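Local coordinates for protein putative translation initiation inhibitor (Salmonella typhimurium, PDB 3GTZ) that is of unknown function but may inhibit translation initiation, and forms a trimer of RutC-family (YjgF-like) subunits, at residues A[24-29]-A[49-54]; A[67-70]-A[74-77]; A[29-34]-A[41-46]. One frame throughout, in Å; residues are numbered along the deposited sequence.

Interaction 1: residues A[24-29]-A[49-54]; sequences LWYTGV and DAVLEK
Tyr26 and Val51 meet where strand 23-28 passes beneath the last turns of helix 37-54. The tyrosine has CG anti to its backbone nitrogen (chi1 174°), which carries the ring off the strand and under the helix with one face turned to the valine. Val51 CG2 comes down onto that face, 4.1 Å from the centroid of the Tyr26 ring and 26° off the normal, a CH-pi contact. It does not sit over the middle of the ring but leans to the hydroxyl end, 3.7 Å from Tyr26 CE1 and 3.8 Å from Tyr26 CZ. The other methyl, CG1, is on the same face but displaced toward the rim.

Two residues back along the strand, Leu24 points to the helix as well. Leu24 CD2 reaches Leu52 CD2 at 4.2 Å, one branched end against another. Leu52 does not leave its helix straight at the strand; with CG beside the backbone nitrogen (chi1 -67°), it brings its CD2 methyl round to Leu24. Val17 of the neighbouring strand 15-20 touches Leu24, Tyr26 and Val51 and so joins the two pairs, and Leu52 also rests on Ala114 of strand 108-115.

Trp25 and Thr27, which alternate with Leu24 and Tyr26 and point the other way, pack on Leu63 and Val93 of the second subunit. Here strand 23-28 lies between helix 37-54 and that subunit. No hydrogen bond crosses between the two segments; their contact is apolar, so it probably rests on burial of hydrocarbon and on the CH-pi contact.

Interaction 2: residues A[67-70]-A[74-77]; sequences IFLS and DFAA
Leu69, the last residue of strand 62-69, faces the start of helix 75-85 and meets both Asp74 and Phe75. Leu69 CB points at the helix but stays 5.0 Å from Asp74 CB, so the first bond of the side chain sets direction and makes little contact. CG, anti to the carbonyl carbon and beside the backbone nitrogen (chi1 -67°), is still short of contact with either partner. The branches then part. Leu69 CD2 turns to the aspartate and lies 4.2 Å from Asp74 CB, meeting the methylene and not the carboxylate, whose OD2 is 5.4 Å away.

The other methyl, CD1, goes to the phenylalanine and approaches the CD1 and CE1 corner of the ring at a slant. The modelled separation there is shorter than carbons can hold, so the neighbourhood is secure but the exact fit is doubtful.

Strand 62-69, helix 75-85 and strand 93-98 form a beta-alpha-beta crossover, the two strands lying parallel and adjacent in the sheet, and Leu69 fills the junction where the first strand gives way to the helix. Met78, one turn into the helix, and Thr96 on the second strand also touch Leu69, so all three elements of the unit close round it.

The CB of Phe75 does not point straight at the strand, but its ring comes nearer. The ring rests on Thr96 as well and reaches the subunit boundary, where it packs on Leu101 of the third subunit. Phe68, one residue before the leucine, packs on Cys95 of the second subunit, while the side chain of Asp74 touches Lys107.

Interaction 3: residues A[29-34]-A[41-46]; sequences VPENLD and TANTLA
Val29 opens the loop by laying its backbone against Thr44, with Val29 N 3.8 Å from Thr44 CG2. The valine side chain itself heads away from helix 37-54, while its carbonyl oxygen accepts a hydrogen bond from Gln47 NE2.

At Pro30 the two backbones come closest, CA to CA, and here the hydroxyl side of Thr44 faces the loop: Thr44 OG1 is 4.0 Å from Pro30 CA and 4.4 Å from Pro30 CG. These are van der Waals contacts. With OG1 beside the backbone nitrogen (chi1 -49°), the hydroxyl is turned back along the helix and hydrogen-bonds to Gln40 O one turn earlier, while the methyl is left for Val29.

Glu31 stretches its side chain along the helix surface to Asn43, crossing it at about a right angle, with carboxylate and amide planes 89° apart. Glu31 OE1 lies 3.2 Å from Asn43 OD1 as modelled; the amide is probably turned over, and once turned back the pair may be hydrogen-bonded. Asn32 then ties the loop to the beginning of the helix, its ND2 bonding to Glu39 OE2 and its carbonyl oxygen receiving Gln40 NE2.

The loop is thus folded back along the helix it leads into. It forms the strand-to-helix connection of a split beta-alpha-beta unit, in which helix 37-54 joins strands 23-28 and 62-69 with strand 108-115 lying between them, consistent with the Bacillus chorismate mutase-like fold of YjgF relatives.

Interactions 1 and 3 hold the same helix, 37-54, at successive places along its length, with centres about 13 Å apart. They share Val29 and touch where Gly28 C lies 3.4 Å from Thr44 CG2. Interaction 1 is in the core between helix and sheet and is wholly apolar. Interaction 3 is only partly buried: its threonine-proline side is covered, whereas the glutamate-asparagine side is polar and nearer the surface. Interaction 2 belongs to the next helix, 75-85, and is buried like interaction 1, but lies farther from the chain centre and close to both neighbouring subunits. It touches neither of the others, though with interaction 1 it lines the same sheet.

Interaction 1: residues A[24-29]-A[49-54]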
# COMPACT_ATOMS: atom_id res chain seq x y z
N LEU A 24 -10.17 0.79 8.98
CA LEU A 24 -9.80 2.18 9.16
C LEU A 24 -8.46 2.34 8.46
O LEU A 24 -7.56 1.50 8.62
CB LEU A 24 -9.65 2.51 10.65
CG LEU A 24 -9.16 3.93 11.01
CD1 LEU A 24 -9.59 4.38 12.45
CD2 LEU A 24 -7.65 4.04 10.83
N TRP A 25 -8.35 3.41 7.68
CA TRP A 25 -7.15 3.71 6.91
C TRP A 25 -6.68 5.09 7.34
O TRP A 25 -7.52 6.00 7.56
CB TRP A 25 -7.47 3.80 5.45
CG TRP A 25 -7.68 2.53 4.73
CD1 TRP A 25 -6.75 1.88 3.95
CD2 TRP A 25 -8.89 1.81 4.59
NE1 TRP A 25 -7.31 0.76 3.39
CE2 TRP A 25 -8.63 0.69 3.76
CE3 TRP A 25 -10.18 1.98 5.11
CZ2 TRP A 25 -9.61 -0.25 3.42
CZ3 TRP A 25 -11.17 1.00 4.79
CH2 TRP A 25 -10.87 -0.08 3.95
N TYR A 26 -5.36 5.26 7.40
CA TYR A 26 -4.75 6.48 7.89
C TYR A 26 -3.30 6.51 7.53
O TYR A 26 -2.67 5.48 7.51
CB TYR A 26 -4.85 6.51 9.41
CG TYR A 26 -4.13 7.66 10.08
CD1 TYR A 26 -4.63 8.96 9.98
CD2 TYR A 26 -2.98 7.45 10.83
CE1 TYR A 26 -4.01 10.03 10.60
CE2 TYR A 26 -2.31 8.53 11.44
CZ TYR A 26 -2.85 9.81 11.34
OH TYR A 26 -2.24 10.90 11.97
N THR A 27 -2.76 7.70 7.34
CA THR A 27 -1.35 7.90 7.06
C THR A 27 -0.81 8.92 8.05
O THR A 27 -1.28 10.04 8.09
CB THR A 27 -1.13 8.40 5.60
OG1 THR A 27 -1.17 7.29 4.69
CG2 THR A 27 0.24 9.12 5.47
N GLY A 28 0.18 8.56 8.84
CA GLY A 28 0.71 9.50 9.79
C GLY A 28 1.92 10.18 9.20
O GLY A 28 2.76 9.55 8.59
N VAL A 29 1.97 11.50 9.39
CA VAL A 29 3.08 12.29 8.95
C VAL A 29 3.59 13.11 10.13
O VAL A 29 2.83 13.40 11.06
CB VAL A 29 2.68 13.20 7.76
CG1 VAL A 29 1.89 12.40 6.74
CG2 VAL A 29 1.87 14.37 8.23
N ASP A 49 -2.01 6.31 17.64
CA ASP A 49 -2.78 5.95 18.84
C ASP A 49 -3.99 6.87 19.06
O ASP A 49 -5.13 6.40 19.18
CB ASP A 49 -1.91 6.02 20.09
CG ASP A 49 -0.74 5.06 20.04
OD1 ASP A 49 -0.69 4.21 19.13
OD2 ASP A 49 0.14 5.20 20.90
N ALA A 50 -3.74 8.16 19.06
CA ALA A 50 -4.78 9.16 19.31
C ALA A 50 -5.93 9.02 18.32
O ALA A 50 -7.09 9.00 18.72
CB ALA A 50 -4.20 10.57 19.25
N VAL A 51 -5.57 8.91 17.04
CA VAL A 51 -6.52 8.65 15.96
C VAL A 51 -7.27 7.36 16.19
O VAL A 51 -8.46 7.35 16.06
CB VAL A 51 -5.78 8.58 14.56
CG1 VAL A 51 -6.49 7.67 13.58
CG2 VAL A 51 -5.57 9.99 14.00
N LEU A 52 -6.59 6.26 16.52
CA LEU A 52 -7.26 4.98 16.73
C LEU A 52 -8.22 5.02 17.93
O LEU A 52 -9.31 4.45 17.87
CB LEU A 52 -6.27 3.82 16.89
CG LEU A 52 -5.41 3.39 15.70
CD1 LEU A 52 -4.36 2.39 16.12
CD2 LEU A 52 -6.29 2.80 14.62
N GLU A 53 -7.86 5.72 19.01
CA GLU A 53 -8.74 5.68 20.18
C GLU A 53 -9.92 6.65 20.10
O GLU A 53 -10.98 6.38 20.65
CB GLU A 53 -7.99 5.65 21.55
CG GLU A 53 -6.90 6.64 21.83
CD GLU A 53 -5.68 5.98 22.55
OE1 GLU A 53 -5.53 4.75 22.43
OE2 GLU A 53 -4.87 6.69 23.20
N LYS A 54 -9.78 7.71 19.32
CA LYS A 54 -10.89 8.61 19.07
C LYS A 54 -12.04 7.83 18.42
O LYS A 54 -13.20 8.18 18.64
CB LYS A 54 -10.42 9.80 18.20
CG LYS A 54 -11.49 10.84 17.82
CD LYS A 54 -11.40 12.11 18.68
CE LYS A 54 -12.64 13.07 18.45
NZ LYS A 54 -12.83 14.18 19.49

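Interaction 2: residues A[67-70]-A[74-77]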
# COMPACT_ATOMS: atom_id res chain seq x y z
N ILE A 67 6.10 1.67 6.61
CA ILE A 67 6.90 2.80 7.04
C ILE A 67 7.78 3.23 5.87
O ILE A 67 8.54 2.43 5.34
CB ILE A 67 7.79 2.39 8.23
CG1 ILE A 67 6.92 1.86 9.37
CG2 ILE A 67 8.58 3.55 8.72
CD1 ILE A 67 7.70 1.59 10.68
N PHE A 68 7.66 4.48 5.45
CA PHE A 68 8.51 5.04 4.41
C PHE A 68 9.50 5.97 5.08
O PHE A 68 9.13 6.84 5.82
CB PHE A 68 7.69 5.81 3.39
CG PHE A 68 6.74 4.96 2.59
CD1 PHE A 68 7.19 4.24 1.52
CD2 PHE A 68 5.39 4.89 2.92
CE1 PHE A 68 6.32 3.45 0.76
CE2 PHE A 68 4.50 4.10 2.17
CZ PHE A 68 4.97 3.38 1.09
N LEU A 69 10.79 5.74 4.83
CA LEU A 69 11.86 6.60 5.35
C LEU A 69 12.49 7.30 4.18
O LEU A 69 12.68 6.68 3.15
CB LEU A 69 12.92 5.76 6.05
CG LEU A 69 12.51 5.05 7.33
CD1 LEU A 69 13.43 3.89 7.58
CD2 LEU A 69 12.47 5.99 8.55
N SER A 70 12.85 8.56 4.34
CA SER A 70 13.56 9.27 3.30
C SER A 70 15.05 8.86 3.15
O SER A 70 15.65 9.06 2.09
CB SER A 70 13.45 10.78 3.52
OG SER A 70 14.14 11.18 4.67
N ASP A 74 18.31 6.20 8.63
CA ASP A 74 17.34 6.40 9.69
C ASP A 74 16.65 5.12 10.13
O ASP A 74 15.90 5.16 11.08
CB ASP A 74 16.31 7.47 9.29
CG ASP A 74 16.88 8.87 9.37
OD1 ASP A 74 17.83 9.07 10.17
OD2 ASP A 74 16.40 9.76 8.64
N PHE A 75 16.93 3.99 9.48
CA PHE A 75 16.35 2.69 9.88
C PHE A 75 16.45 2.38 11.40
O PHE A 75 15.48 1.90 12.01
CB PHE A 75 17.00 1.52 9.11
CG PHE A 75 16.47 1.31 7.70
CD1 PHE A 75 15.12 1.29 7.41
CD2 PHE A 75 17.35 1.04 6.65
CE1 PHE A 75 14.65 1.04 6.09
CE2 PHE A 75 16.88 0.79 5.34
CZ PHE A 75 15.53 0.81 5.07
N ALA A 76 17.61 2.62 12.01
CA ALA A 76 17.83 2.23 13.40
C ALA A 76 17.04 3.15 14.31
O ALA A 76 16.48 2.70 15.30
CB ALA A 76 19.35 2.24 13.79
N ALA A 77 17.02 4.43 13.99
CA ALA A 77 16.26 5.38 14.78
C ALA A 77 14.77 5.06 14.78
O ALA A 77 14.15 5.09 15.82
CB ALA A 77 16.51 6.74 14.32

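Interaction 3: residues A[29-34]-A[41-46]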
# COMPACT_ATOMS: atom_id res chain seq x y z
N VAL A 29 1.97 11.50 9.39
CA VAL A 29 3.08 12.29 8.95
C VAL A 29 3.59 13.11 10.13
O VAL A 29 2.83 13.40 11.06
CB VAL A 29 2.68 13.20 7.76
CG1 VAL A 29 1.89 12.40 6.74
CG2 VAL A 29 1.87 14.37 8.23
N PRO A 30 4.88 13.47 10.12
CA PRO A 30 5.46 14.18 11.26
C PRO A 30 4.90 15.60 11.55
O PRO A 30 4.44 16.29 10.64
CB PRO A 30 6.95 14.23 10.93
CG PRO A 30 7.14 13.17 9.89
CD PRO A 30 5.90 13.20 9.10
N GLU A 31 4.94 16.00 12.82
CA GLU A 31 4.53 17.35 13.23
C GLU A 31 5.72 18.31 13.29
O GLU A 31 5.67 19.40 12.75
CB GLU A 31 3.80 17.31 14.58
CG GLU A 31 2.27 17.19 14.45
CD GLU A 31 1.57 16.68 15.74
OE1 GLU A 31 2.28 16.42 16.76
OE2 GLU A 31 0.31 16.52 15.71
N ASN A 32 6.80 17.89 13.96
CA ASN A 32 8.00 18.71 14.12
C ASN A 32 8.97 18.44 12.98
O ASN A 32 9.62 17.40 12.93
CB ASN A 32 8.66 18.40 15.47
CG ASN A 32 9.75 19.43 15.89
OD1 ASN A 32 10.07 20.41 15.17
ND2 ASN A 32 10.31 19.21 17.09
N LEU A 33 9.06 19.40 12.07
CA LEU A 33 9.82 19.24 10.84
C LEU A 33 11.32 19.28 11.06
O LEU A 33 12.07 18.66 10.30
CB LEU A 33 9.39 20.28 9.78
CG LEU A 33 7.95 20.26 9.25
CD1 LEU A 33 7.69 21.46 8.27
CD2 LEU A 33 7.56 18.90 8.60
N ASP A 34 11.76 19.98 12.11
CA ASP A 34 13.19 20.00 12.48
C ASP A 34 13.65 18.83 13.39
O ASP A 34 14.84 18.67 13.68
CB ASP A 34 13.53 21.35 13.13
CG ASP A 34 13.10 22.53 12.26
OD1 ASP A 34 13.36 22.50 11.01
OD2 ASP A 34 12.48 23.48 12.82
N THR A 41 9.38 9.54 14.25
CA THR A 41 8.72 8.23 14.32
C THR A 41 7.90 8.06 15.61
O THR A 41 6.74 7.68 15.57
CB THR A 41 9.73 7.09 14.16
OG1 THR A 41 10.44 7.26 12.92
CG2 THR A 41 9.02 5.69 14.20
N ALA A 42 8.51 8.34 16.76
CA ALA A 42 7.84 8.25 18.07
C ALA A 42 6.57 9.10 18.14
O ALA A 42 5.52 8.70 18.64
CB ALA A 42 8.80 8.71 19.11
N ASN A 43 6.70 10.31 17.62
CA ASN A 43 5.61 11.27 17.57
C ASN A 43 4.51 10.79 16.63
O ASN A 43 3.33 10.95 16.92
CB ASN A 43 6.18 12.60 17.10
CG ASN A 43 5.30 13.80 17.41
OD1 ASN A 43 4.11 13.78 17.25
ND2 ASN A 43 5.95 14.90 17.81
N THR A 44 4.88 10.17 15.51
CA THR A 44 3.88 9.73 14.58
C THR A 44 3.14 8.53 15.12
O THR A 44 1.94 8.43 14.91
CB THR A 44 4.44 9.43 13.19
OG1 THR A 44 5.24 10.53 12.79
CG2 THR A 44 3.29 9.27 12.17
N LEU A 45 3.82 7.65 15.83
CA LEU A 45 3.15 6.54 16.47
C LEU A 45 2.19 7.03 17.55
O LEU A 45 1.13 6.45 17.72
CB LEU A 45 4.16 5.60 17.04
CG LEU A 45 5.02 4.89 15.98
CD1 LEU A 45 6.12 4.13 16.69
CD2 LEU A 45 4.17 3.94 15.20
N ALA A 46 2.55 8.11 18.26
CA ALA A 46 1.62 8.76 19.24
C ALA A 46 0.38 9.33 18.58
O ALA A 46 -0.70 9.18 19.16
CB ALA A 46 2.29 9.85 20.07